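Local coordinates for NanU sialic acid binding protein (Bacteroides fragilis, PDB 4L7T) that binds sialic acid with high affinity and, as a SusD-like protein of the outer membrane, probably hands it to a partner transporter, NanO, at residues 97-102 against 139-144; 45-50 against 269-274; 382-387 against 465-470. One frame throughout, in Å; residues are numbered along the deposited sequence.

Contact 1 (97-102 against 139-144); sequences AGMYKV and YFHLLR
Met99 lays the end of its thioether against His141 and Leu142, while the neighbouring Tyr100 meets Leu142 and Tyr139 on another part of the same surface. Helix 99-115 and helix 121-146 follow each other in the chain, and here the start of the first packs on a late part of the second, closing a helix-loop-helix hairpin. Hairpins of this kind are in keeping with the TPR-like helical architecture of the SusD family.

The tightly packed part lies around the thioether, where Met99, His141 and Leu142 are all buried. Met99 CG stands beside its backbone N (chi1 -67°) and the chain runs extended from there, which carries sulfur and methyl to the other helix. Met99 CE comes 3.7 Å from His141 CB and 4.0 Å from His141 CG. Met99 SD lies 4.1 Å from Leu142 CD2, the methionine and leucine side chains sliding past each other in opposite senses. The sulfur is oblique to the imidazole, with 5.4 Å from Met99 SD to the centroid of the His141 ring. Phe54 and Leu57 of helix 51-58 also touch the methionine.

The more open side belongs to Tyr100, which is partly exposed. Tyr139 OH approaches the edge of its ring, 3.8 Å from Tyr100 CE1, with the two side chains crossing at about a right angle. Leu142 CD1 comes obliquely to the phenol end, 3.8 Å from Tyr100 OH.

No hydrogen bond joins the two segments. The polar ends find partners outside them: Tyr100 OH bonds to Ile150 O, Tyr139 OH to Tyr152 O, and His141 ND1 to Tyr472 OH. The helices are therefore held to each other here by van der Waals packing, with the phenols and imidazole oriented by bonds to other parts of the fold.

Contact 2 (45-50 against 269-274); sequences ALLREC and FSIRNA
Arg48 and Ile271 bring their CA atoms to 5.9 Å where the late part of helix 33-48 meets strand 267-271 just as the strand gives way to a loop. In motif terms, the end of a helix packs against one strand of a two-stranded antiparallel sheet, whose other strand is 383-387, and this ties an early helix of the SusD fold to a strand more than two hundred residues later.

Two side chains of the helix do most of the work. Leu47 packs on the strand: its CD2 methyl meets the edge of the Phe269 ring, 3.7 Å from Phe269 CZ, and Leu47 CD2 lies 4.2 Å from Ile271 CD1. Leu47 also touches Met134 and Leu138 of helix 121-146, while Trp204 stands edge-to-face with the phenylalanine.

Arg48 takes the other direction. Its aliphatic stem passes closely over the isoleucine branch, Arg48 CG lying 3.4 Å from Ile271 CG2, and lies beside the Asn273 side chain. The chain stays extended through CD and then bends (chi3 60°), which turns the guanidinium toward the strand end. Its charge lies near that of Arg272, with 5.0 Å between Arg48 NH1 and Arg272 NH2, a proximity probably eased by Glu277, which forms a salt bridge with Arg272 and a long, weak ion pair with Arg48. The one hydrogen bond across the contact runs from Arg48 NH1 to Arg272 O, 2.7 Å long with an N-H...O angle of 158°. The oxygen lies close to the guanidinium plane, whereas Arg48 NH1 is tilted 24° from the plane of the Arg272 carbonyl.

Contact 3 (382-387 against 465-470); sequences DYPIYR and MFEGKR
Glu467 reaches from the loop between helices 452-463 and 470-477 to Pro384 and Arg387, and its side chain can be followed outward. From CB, a CG anti to the carbonyl carbon (chi1 -68°) and an extended chain beyond it carry the carboxylate to the strand. The Glu467 and Pro384 side chains cross at about a right angle, with Glu467 OE1 3.5 Å from Pro384 CG. Glu467 OE1 accepts from Arg387 NE at 2.9 Å and from a water at 2.7 Å, and Glu467 OE2 accepts from Arg387 NH2 at 2.7 Å. Toward the arginine each oxygen uses its syn lone pair, and with guanidinium and carboxylate nearly coplanar (19° apart) this is a side-on, two-pronged salt bridge. OE2 has a second cation in Lys365, while Arg387 NH1 turns to Glu266 and Glu463, giving a buried network in which the opposite charges probably stabilise one another.

Strand 383-387 is broken here by a classic beta bulge: Ile385 and Tyr386 both face Phe269 of the antiparallel strand 267-271. At the bulge Lys469 NZ donates to Ile385 O at 2.8 Å, in the plane of that carbonyl. One residue earlier, a second water donates to both Pro384 O (2.8 Å) and Glu467 O (2.7 Å), bridging strand and loop. Phe466 O meets the Tyr383 ring at its edge, 3.7 Å from Tyr383 CE1.

All three contacts are buried, but contact 3 lies deepest, its centre about 4 Å from the centre of the chain, against about 12 Å for contact 2 and 14 Å for contact 1. Contacts 2 and 3 share one antiparallel sheet: Ile271 N lies 2.9 Å from Tyr383 O, a probable hydrogen bond between the two strands. Contact 1 touches contact 2 by packing, Val102 resting on Leu46 and Cys50, and does not touch contact 3. Chemistry changes along the series, from apolar packing between helices, through one arginine-carbonyl bond beside a leucine, to a two-pronged salt bridge, a lysine-carbonyl bond and bound water. The one exposed residue among those that touch is Arg272, in contact 2.

Contact 1 (97-102 against 139-144)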
loop_
_atom_site.group_PDB
_atom_site.type_symbol
_atom_site.label_atom_id
_atom_site.label_comp_id
_atom_site.label_asym_id
_atom_site.label_seq_id
_atom_site.Cartn_x
_atom_site.Cartn_y
_atom_site.Cartn_z
ATOM N N ALA A 97 4.761 -11.329 8.691
ATOM C CA ALA A 97 5.042 -9.912 8.485
ATOM C C ALA A 97 4.981 -9.158 9.837
ATOM O O ALA A 97 4.799 -7.961 9.845
ATOM C CB ALA A 97 4.023 -9.253 7.427
ATOM N N GLY A 98 5.053 -9.902 10.965
ATOM C CA GLY A 98 5.052 -9.220 12.271
ATOM C C GLY A 98 3.642 -8.827 12.677
ATOM O O GLY A 98 3.483 -8.102 13.682
ATOM N N MET A 99 2.631 -9.291 11.969
ATOM C CA MET A 99 1.240 -8.798 12.198
ATOM C C MET A 99 0.596 -9.262 13.507
ATOM O O MET A 99 -0.172 -8.509 14.100
ATOM C CB MET A 99 0.326 -9.052 11.010
ATOM C CG MET A 99 0.762 -8.214 9.842
ATOM S SD MET A 99 -0.386 -8.276 8.455
ATOM C CE MET A 99 0.577 -7.207 7.454
ATOM N N TYR A 100 0.986 -10.437 13.985
ATOM C CA TYR A 100 0.312 -11.017 15.165
ATOM C C TYR A 100 0.616 -10.255 16.440
ATOM O O TYR A 100 -0.220 -10.253 17.338
ATOM C CB TYR A 100 0.575 -12.537 15.276
ATOM C CG TYR A 100 -0.289 -13.348 14.366
ATOM C CD1 TYR A 100 -1.664 -13.501 14.561
ATOM C CD2 TYR A 100 0.268 -13.956 13.195
ATOM C CE1 TYR A 100 -2.422 -14.234 13.701
ATOM C CE2 TYR A 100 -0.491 -14.665 12.321
ATOM C CZ TYR A 100 -1.828 -14.832 12.547
ATOM O OH TYR A 100 -2.666 -15.589 11.750
ATOM N N LYS A 101 1.784 -9.639 16.499
ATOM C CA LYS A 101 2.168 -8.833 17.637
ATOM C C LYS A 101 1.186 -7.644 17.736
ATOM O O LYS A 101 0.795 -7.260 18.867
ATOM C CB LYS A 101 3.584 -8.316 17.462
ATOM C CG LYS A 101 4.027 -7.269 18.508
ATOM C CD LYS A 101 5.524 -7.041 18.454
ATOM C CE LYS A 101 5.938 -5.568 18.596
ATOM N NZ LYS A 101 6.488 -5.207 19.972
ATOM N N VAL A 102 0.827 -7.079 16.562
ATOM C CA VAL A 102 -0.096 -5.915 16.517
ATOM C C VAL A 102 -1.469 -6.334 16.877
ATOM O O VAL A 102 -2.118 -5.656 17.733
ATOM C CB VAL A 102 -0.098 -5.232 15.131
ATOM C CG1 VAL A 102 -0.919 -3.929 15.210
ATOM C CG2 VAL A 102 1.352 -4.915 14.736
ATOM N N TYR A 139 -5.966 -8.779 9.267
ATOM C CA TYR A 139 -6.358 -10.112 8.815
ATOM C C TYR A 139 -6.514 -10.151 7.281
ATOM O O TYR A 139 -6.414 -11.223 6.703
ATOM C CB TYR A 139 -7.612 -10.636 9.550
ATOM C CG TYR A 139 -7.172 -11.269 10.901
ATOM C CD1 TYR A 139 -6.483 -12.506 10.947
ATOM C CD2 TYR A 139 -7.418 -10.623 12.106
ATOM C CE1 TYR A 139 -6.109 -13.074 12.149
ATOM C CE2 TYR A 139 -7.015 -11.194 13.350
ATOM C CZ TYR A 139 -6.360 -12.436 13.338
ATOM O OH TYR A 139 -5.902 -12.971 14.552
ATOM N N PHE A 140 -6.934 -9.014 6.660
ATOM C CA PHE A 140 -7.118 -9.061 5.212
ATOM C C PHE A 140 -5.770 -9.138 4.454
ATOM O O PHE A 140 -5.754 -9.764 3.394
ATOM C CB PHE A 140 -7.936 -7.817 4.769
ATOM C CG PHE A 140 -8.341 -7.819 3.311
ATOM C CD1 PHE A 140 -8.939 -8.910 2.719
ATOM C CD2 PHE A 140 -8.207 -6.653 2.539
ATOM C CE1 PHE A 140 -9.365 -8.882 1.348
ATOM C CE2 PHE A 140 -8.586 -6.632 1.157
ATOM C CZ PHE A 140 -9.146 -7.761 0.546
ATOM N N HIS A 141 -4.704 -8.494 4.950
ATOM C CA HIS A 141 -3.301 -8.754 4.411
ATOM C C HIS A 141 -2.967 -10.228 4.591
ATOM O O HIS A 141 -2.438 -10.860 3.612
ATOM C CB HIS A 141 -2.220 -7.920 5.103
ATOM C CG HIS A 141 -2.113 -6.555 4.582
ATOM N ND1 HIS A 141 -1.550 -6.303 3.348
ATOM C CD2 HIS A 141 -2.435 -5.344 5.127
ATOM C CE1 HIS A 141 -1.539 -4.999 3.136
ATOM N NE2 HIS A 141 -1.990 -4.388 4.228
ATOM N N LEU A 142 -3.320 -10.806 5.763
ATOM C CA LEU A 142 -2.972 -12.226 6.018
ATOM C C LEU A 142 -3.726 -13.170 5.103
ATOM O O LEU A 142 -3.130 -14.154 4.601
ATOM C CB LEU A 142 -3.240 -12.641 7.497
ATOM C CG LEU A 142 -2.272 -11.921 8.425
ATOM C CD1 LEU A 142 -2.762 -12.290 9.859
ATOM C CD2 LEU A 142 -0.755 -12.351 8.259
ATOM N N LEU A 143 -4.979 -12.870 4.830
ATOM C CA LEU A 143 -5.782 -13.713 4.017
ATOM C C LEU A 143 -5.237 -13.715 2.566
ATOM O O LEU A 143 -5.086 -14.769 1.916
ATOM C CB LEU A 143 -7.225 -13.201 4.004
ATOM C CG LEU A 143 -8.116 -13.823 2.944
ATOM C CD1 LEU A 143 -8.439 -15.266 3.350
ATOM C CD2 LEU A 143 -9.445 -12.940 2.782
ATOM N N ARG A 144 -4.970 -12.518 2.038
ATOM C CA ARG A 144 -4.576 -12.450 0.639
ATOM C C ARG A 144 -3.132 -12.972 0.447
ATOM O O ARG A 144 -2.760 -13.345 -0.709
ATOM C CB ARG A 144 -4.647 -10.992 0.216
ATOM C CG ARG A 144 -6.064 -10.462 0.052
ATOM C CD ARG A 144 -6.063 -8.998 -0.404
ATOM N NE ARG A 144 -5.571 -8.091 0.627
ATOM C CZ ARG A 144 -5.386 -6.790 0.443
ATOM N NH1 ARG A 144 -5.521 -6.220 -0.766
ATOM N NH2 ARG A 144 -4.935 -6.066 1.481
#

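Contact 2 (45-50 against 269-274)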
loop_
_atom_site.group_PDB
_atom_site.type_symbol
_atom_site.label_atom_id
_atom_site.label_comp_id
_atom_site.label_asym_id
_atom_site.label_seq_id
_atom_site.Cartn_x
_atom_site.Cartn_y
_atom_site.Cartn_z
ATOM N N ALA A 45 1.225 3.049 16.464
ATOM C CA ALA A 45 2.661 2.944 16.311
ATOM C C ALA A 45 3.061 1.497 16.025
ATOM O O ALA A 45 4.078 1.271 15.313
ATOM C CB ALA A 45 3.416 3.531 17.583
ATOM N N LEU A 46 2.361 0.502 16.565
ATOM C CA LEU A 46 2.674 -0.896 16.215
ATOM C C LEU A 46 2.295 -1.211 14.758
ATOM O O LEU A 46 3.013 -1.953 14.058
ATOM C CB LEU A 46 1.911 -1.833 17.138
ATOM C CG LEU A 46 2.382 -1.873 18.584
ATOM C CD1 LEU A 46 1.364 -2.764 19.290
ATOM C CD2 LEU A 46 3.794 -2.490 18.665
ATOM N N LEU A 47 1.164 -0.682 14.302
ATOM C CA LEU A 47 0.792 -0.840 12.892
ATOM C C LEU A 47 1.885 -0.241 11.976
ATOM O O LEU A 47 2.246 -0.884 10.936
ATOM C CB LEU A 47 -0.582 -0.158 12.654
ATOM C CG LEU A 47 -1.190 -0.400 11.292
ATOM C CD1 LEU A 47 -1.815 -1.781 11.261
ATOM C CD2 LEU A 47 -2.251 0.694 11.077
ATOM N N ARG A 48 2.412 0.922 12.300
ATOM C CA ARG A 48 3.465 1.566 11.560
ATOM C C ARG A 48 4.729 0.656 11.392
ATOM O O ARG A 48 5.437 0.722 10.359
ATOM C CB ARG A 48 3.837 2.903 12.179
ATOM C CG ARG A 48 5.062 3.599 11.509
ATOM C CD ARG A 48 5.306 4.985 12.043
ATOM N NE ARG A 48 5.577 4.912 13.506
ATOM C CZ ARG A 48 5.530 5.972 14.321
ATOM N NH1 ARG A 48 5.311 7.188 13.819
ATOM N NH2 ARG A 48 5.785 5.827 15.636
ATOM N N GLU A 49 4.971 -0.200 12.390
ATOM C CA GLU A 49 6.145 -1.144 12.296
ATOM C C GLU A 49 5.969 -2.215 11.183
ATOM O O GLU A 49 6.933 -2.926 10.801
ATOM C CB GLU A 49 6.408 -1.852 13.622
ATOM C CG GLU A 49 6.950 -0.892 14.652
ATOM C CD GLU A 49 7.167 -1.487 16.055
ATOM O OE1 GLU A 49 6.722 -2.624 16.361
ATOM O OE2 GLU A 49 7.785 -0.757 16.854
ATOM N N CYS A 50 4.751 -2.360 10.703
ATOM C CA CYS A 50 4.447 -3.337 9.665
ATOM C C CYS A 50 4.386 -2.677 8.300
ATOM O O CYS A 50 4.097 -3.338 7.293
ATOM C CB CYS A 50 3.121 -4.045 9.944
ATOM S SG CYS A 50 2.963 -5.093 11.426
ATOM N N PHE A 269 -6.354 7.373 4.992
ATOM C CA PHE A 269 -5.586 6.847 6.170
ATOM C C PHE A 269 -4.104 6.717 5.751
ATOM O O PHE A 269 -3.838 6.240 4.637
ATOM C CB PHE A 269 -6.153 5.484 6.614
ATOM C CG PHE A 269 -5.365 4.841 7.693
ATOM C CD1 PHE A 269 -5.199 5.503 8.906
ATOM C CD2 PHE A 269 -4.727 3.634 7.499
ATOM C CE1 PHE A 269 -4.410 4.930 9.943
ATOM C CE2 PHE A 269 -3.917 3.059 8.524
ATOM C CZ PHE A 269 -3.767 3.737 9.747
ATOM N N SER A 270 -3.173 7.289 6.527
ATOM C CA SER A 270 -1.744 7.240 6.166
ATOM C C SER A 270 -0.965 6.837 7.373
ATOM O O SER A 270 -1.387 7.093 8.495
ATOM C CB SER A 270 -1.333 8.622 5.700
ATOM O OG SER A 270 -0.013 8.731 5.198
ATOM N N ILE A 271 0.161 6.171 7.137
ATOM C CA ILE A 271 1.137 5.869 8.206
ATOM C C ILE A 271 1.998 7.073 8.393
ATOM O O ILE A 271 2.637 7.560 7.506
ATOM C CB ILE A 271 1.987 4.685 7.765
ATOM C CG1 ILE A 271 1.133 3.454 7.547
ATOM C CG2 ILE A 271 3.068 4.417 8.871
ATOM C CD1 ILE A 271 0.343 2.965 8.618
ATOM N N ARG A 272 2.003 7.667 9.608
ATOM C CA ARG A 272 2.760 8.843 9.869
ATOM C C ARG A 272 4.169 8.453 10.324
ATOM O O ARG A 272 4.328 7.710 11.308
ATOM C CB ARG A 272 2.174 9.760 10.998
ATOM C CG ARG A 272 2.942 11.196 10.972
ATOM C CD ARG A 272 2.542 12.188 12.078
ATOM N NE ARG A 272 2.982 11.717 13.380
ATOM C CZ ARG A 272 3.848 12.339 14.178
ATOM N NH1 ARG A 272 4.363 13.525 13.850
ATOM N NH2 ARG A 272 4.178 11.768 15.327
ATOM N N ASN A 273 5.091 8.948 9.540
ATOM C CA ASN A 273 6.534 8.904 9.768
ATOM C C ASN A 273 6.954 10.332 10.182
ATOM O O ASN A 273 6.404 11.376 9.730
ATOM C CB ASN A 273 7.287 8.416 8.491
ATOM C CG ASN A 273 6.818 7.031 8.040
ATOM O OD1 ASN A 273 6.421 6.860 6.858
ATOM N ND2 ASN A 273 6.701 6.054 8.977
ATOM N N ALA A 274 7.978 10.427 11.036
ATOM C CA ALA A 274 8.289 11.760 11.535
ATOM C C ALA A 274 9.689 11.745 12.113
ATOM O O ALA A 274 10.114 10.703 12.616
ATOM C CB ALA A 274 7.264 12.148 12.638
#

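Contact 3 (382-387 against 465-470)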
loop_
_atom_site.group_PDB
_atom_site.type_symbol
_atom_site.label_atom_id
_atom_site.label_comp_id
_atom_site.label_asym_id
_atom_site.label_seq_id
_atom_site.Cartn_x
_atom_site.Cartn_y
_atom_site.Cartn_z
ATOM N N ASP A 382 5.031 10.517 4.814
ATOM C CA ASP A 382 4.113 9.545 5.306
ATOM C C ASP A 382 3.945 8.462 4.193
ATOM O O ASP A 382 4.246 8.735 3.062
ATOM C CB ASP A 382 2.765 10.229 5.526
ATOM C CG ASP A 382 2.870 11.346 6.537
ATOM O OD1 ASP A 382 3.621 11.168 7.552
ATOM O OD2 ASP A 382 2.203 12.399 6.295
ATOM N N TYR A 383 3.545 7.280 4.608
ATOM C CA TYR A 383 3.246 6.196 3.651
ATOM C C TYR A 383 1.707 6.100 3.583
ATOM O O TYR A 383 1.087 5.557 4.449
ATOM C CB TYR A 383 3.921 4.879 4.103
ATOM C CG TYR A 383 3.620 3.760 3.159
ATOM C CD1 TYR A 383 4.014 3.923 1.820
ATOM C CD2 TYR A 383 3.031 2.634 3.596
ATOM C CE1 TYR A 383 3.741 2.879 0.869
ATOM C CE2 TYR A 383 2.710 1.570 2.673
ATOM C CZ TYR A 383 3.140 1.740 1.322
ATOM O OH TYR A 383 2.764 0.688 0.484
ATOM N N PRO A 384 1.096 6.473 2.425
ATOM C CA PRO A 384 -0.409 6.498 2.414
ATOM C C PRO A 384 -0.930 5.088 2.243
ATOM O O PRO A 384 -0.374 4.320 1.444
ATOM C CB PRO A 384 -0.789 7.294 1.158
ATOM C CG PRO A 384 0.433 7.297 0.286
ATOM C CD PRO A 384 1.675 7.136 1.275
ATOM N N ILE A 385 -1.935 4.717 2.988
ATOM C CA ILE A 385 -2.619 3.431 2.838
ATOM C C ILE A 385 -3.865 3.588 1.972
ATOM O O ILE A 385 -4.075 2.807 1.029
ATOM C CB ILE A 385 -3.043 2.864 4.275
ATOM C CG1 ILE A 385 -1.761 2.684 5.129
ATOM C CG2 ILE A 385 -3.857 1.634 4.175
ATOM C CD1 ILE A 385 -0.690 1.609 4.578
ATOM N N TYR A 386 -4.692 4.611 2.287
ATOM C CA TYR A 386 -5.918 4.852 1.516
ATOM C C TYR A 386 -6.005 6.317 1.194
ATOM O O TYR A 386 -5.873 7.205 2.097
ATOM C CB TYR A 386 -7.161 4.524 2.313
ATOM C CG TYR A 386 -7.344 3.048 2.590
ATOM C CD1 TYR A 386 -7.153 2.093 1.620
ATOM C CD2 TYR A 386 -7.791 2.616 3.870
ATOM C CE1 TYR A 386 -7.376 0.757 1.854
ATOM C CE2 TYR A 386 -8.018 1.271 4.102
ATOM C CZ TYR A 386 -7.816 0.349 3.091
ATOM O OH TYR A 386 -8.088 -0.994 3.410
ATOM N N ARG A 387 -6.160 6.594 -0.116
ATOM C CA ARG A 387 -6.485 7.993 -0.482
ATOM C C ARG A 387 -7.588 8.083 -1.457
ATOM O O ARG A 387 -8.074 7.060 -1.891
ATOM C CB ARG A 387 -5.289 8.713 -0.972
ATOM C CG ARG A 387 -4.635 8.130 -2.070
ATOM C CD ARG A 387 -3.251 8.852 -2.218
ATOM N NE ARG A 387 -2.425 8.263 -3.355
ATOM C CZ ARG A 387 -2.564 8.567 -4.645
ATOM N NH1 ARG A 387 -3.544 9.430 -5.073
ATOM N NH2 ARG A 387 -1.805 7.927 -5.550
ATOM N N MET A 465 1.969 3.696 -8.219
ATOM C CA MET A 465 3.340 3.074 -8.179
ATOM C C MET A 465 3.965 3.428 -6.865
ATOM O O MET A 465 3.869 4.581 -6.369
ATOM C CB MET A 465 4.256 3.693 -9.277
ATOM C CG MET A 465 3.851 3.527 -10.672
ATOM S SD MET A 465 5.235 3.992 -11.850
ATOM C CE MET A 465 6.433 3.041 -11.245
ATOM N N PHE A 466 4.680 2.482 -6.290
ATOM C CA PHE A 466 5.307 2.672 -4.942
ATOM C C PHE A 466 4.321 2.810 -3.766
ATOM O O PHE A 466 4.705 3.245 -2.663
ATOM C CB PHE A 466 6.366 3.807 -4.939
ATOM C CG PHE A 466 7.158 3.853 -6.193
ATOM C CD1 PHE A 466 8.086 2.806 -6.497
ATOM C CD2 PHE A 466 6.943 4.873 -7.137
ATOM C CE1 PHE A 466 8.764 2.824 -7.656
ATOM C CE2 PHE A 466 7.606 4.883 -8.292
ATOM C CZ PHE A 466 8.557 3.851 -8.569
ATOM N N GLU A 467 3.046 2.449 -3.983
ATOM C CA GLU A 467 2.055 2.476 -2.947
ATOM C C GLU A 467 1.492 1.136 -2.540
ATOM O O GLU A 467 0.491 1.076 -1.837
ATOM C CB GLU A 467 0.945 3.518 -3.296
ATOM C CG GLU A 467 1.420 4.963 -3.254
ATOM C CD GLU A 467 0.291 5.911 -3.658
ATOM O OE1 GLU A 467 -0.609 6.085 -2.773
ATOM O OE2 GLU A 467 0.344 6.437 -4.808
ATOM N N GLY A 468 2.149 0.008 -2.948
ATOM C CA GLY A 468 1.753 -1.326 -2.448
ATOM C C GLY A 468 0.426 -1.836 -2.913
ATOM O O GLY A 468 -0.231 -2.553 -2.186
ATOM N N LYS A 469 0.128 -1.559 -4.162
ATOM C CA LYS A 469 -1.158 -1.963 -4.745
ATOM C C LYS A 469 -1.058 -3.015 -5.893
ATOM O O LYS A 469 -1.974 -3.848 -5.991
ATOM C CB LYS A 469 -1.910 -0.767 -5.382
ATOM C CG LYS A 469 -2.187 0.404 -4.393
ATOM C CD LYS A 469 -2.841 -0.110 -3.167
ATOM C CE LYS A 469 -3.121 1.075 -2.180
ATOM N NZ LYS A 469 -3.613 0.686 -0.746
ATOM N N ARG A 470 -0.047 -2.949 -6.743
ATOM C CA ARG A 470 -0.069 -3.634 -8.093
ATOM C C ARG A 470 -0.305 -5.161 -7.922
ATOM O O ARG A 470 -1.067 -5.750 -8.706
ATOM C CB ARG A 470 1.223 -3.311 -8.836
ATOM C CG ARG A 470 1.318 -4.000 -10.249
ATOM C CD ARG A 470 0.196 -3.672 -11.196
ATOM N NE ARG A 470 0.634 -4.138 -12.522
ATOM C CZ ARG A 470 -0.071 -3.872 -13.642
ATOM N NH1 ARG A 470 -1.243 -3.211 -13.578
ATOM N NH2 ARG A 470 0.448 -4.268 -14.816
HETATM O O HOH W 1 -2.045 4.582 -1.084
HETATM O O HOH W 2 -0.497 1.604 0.646
#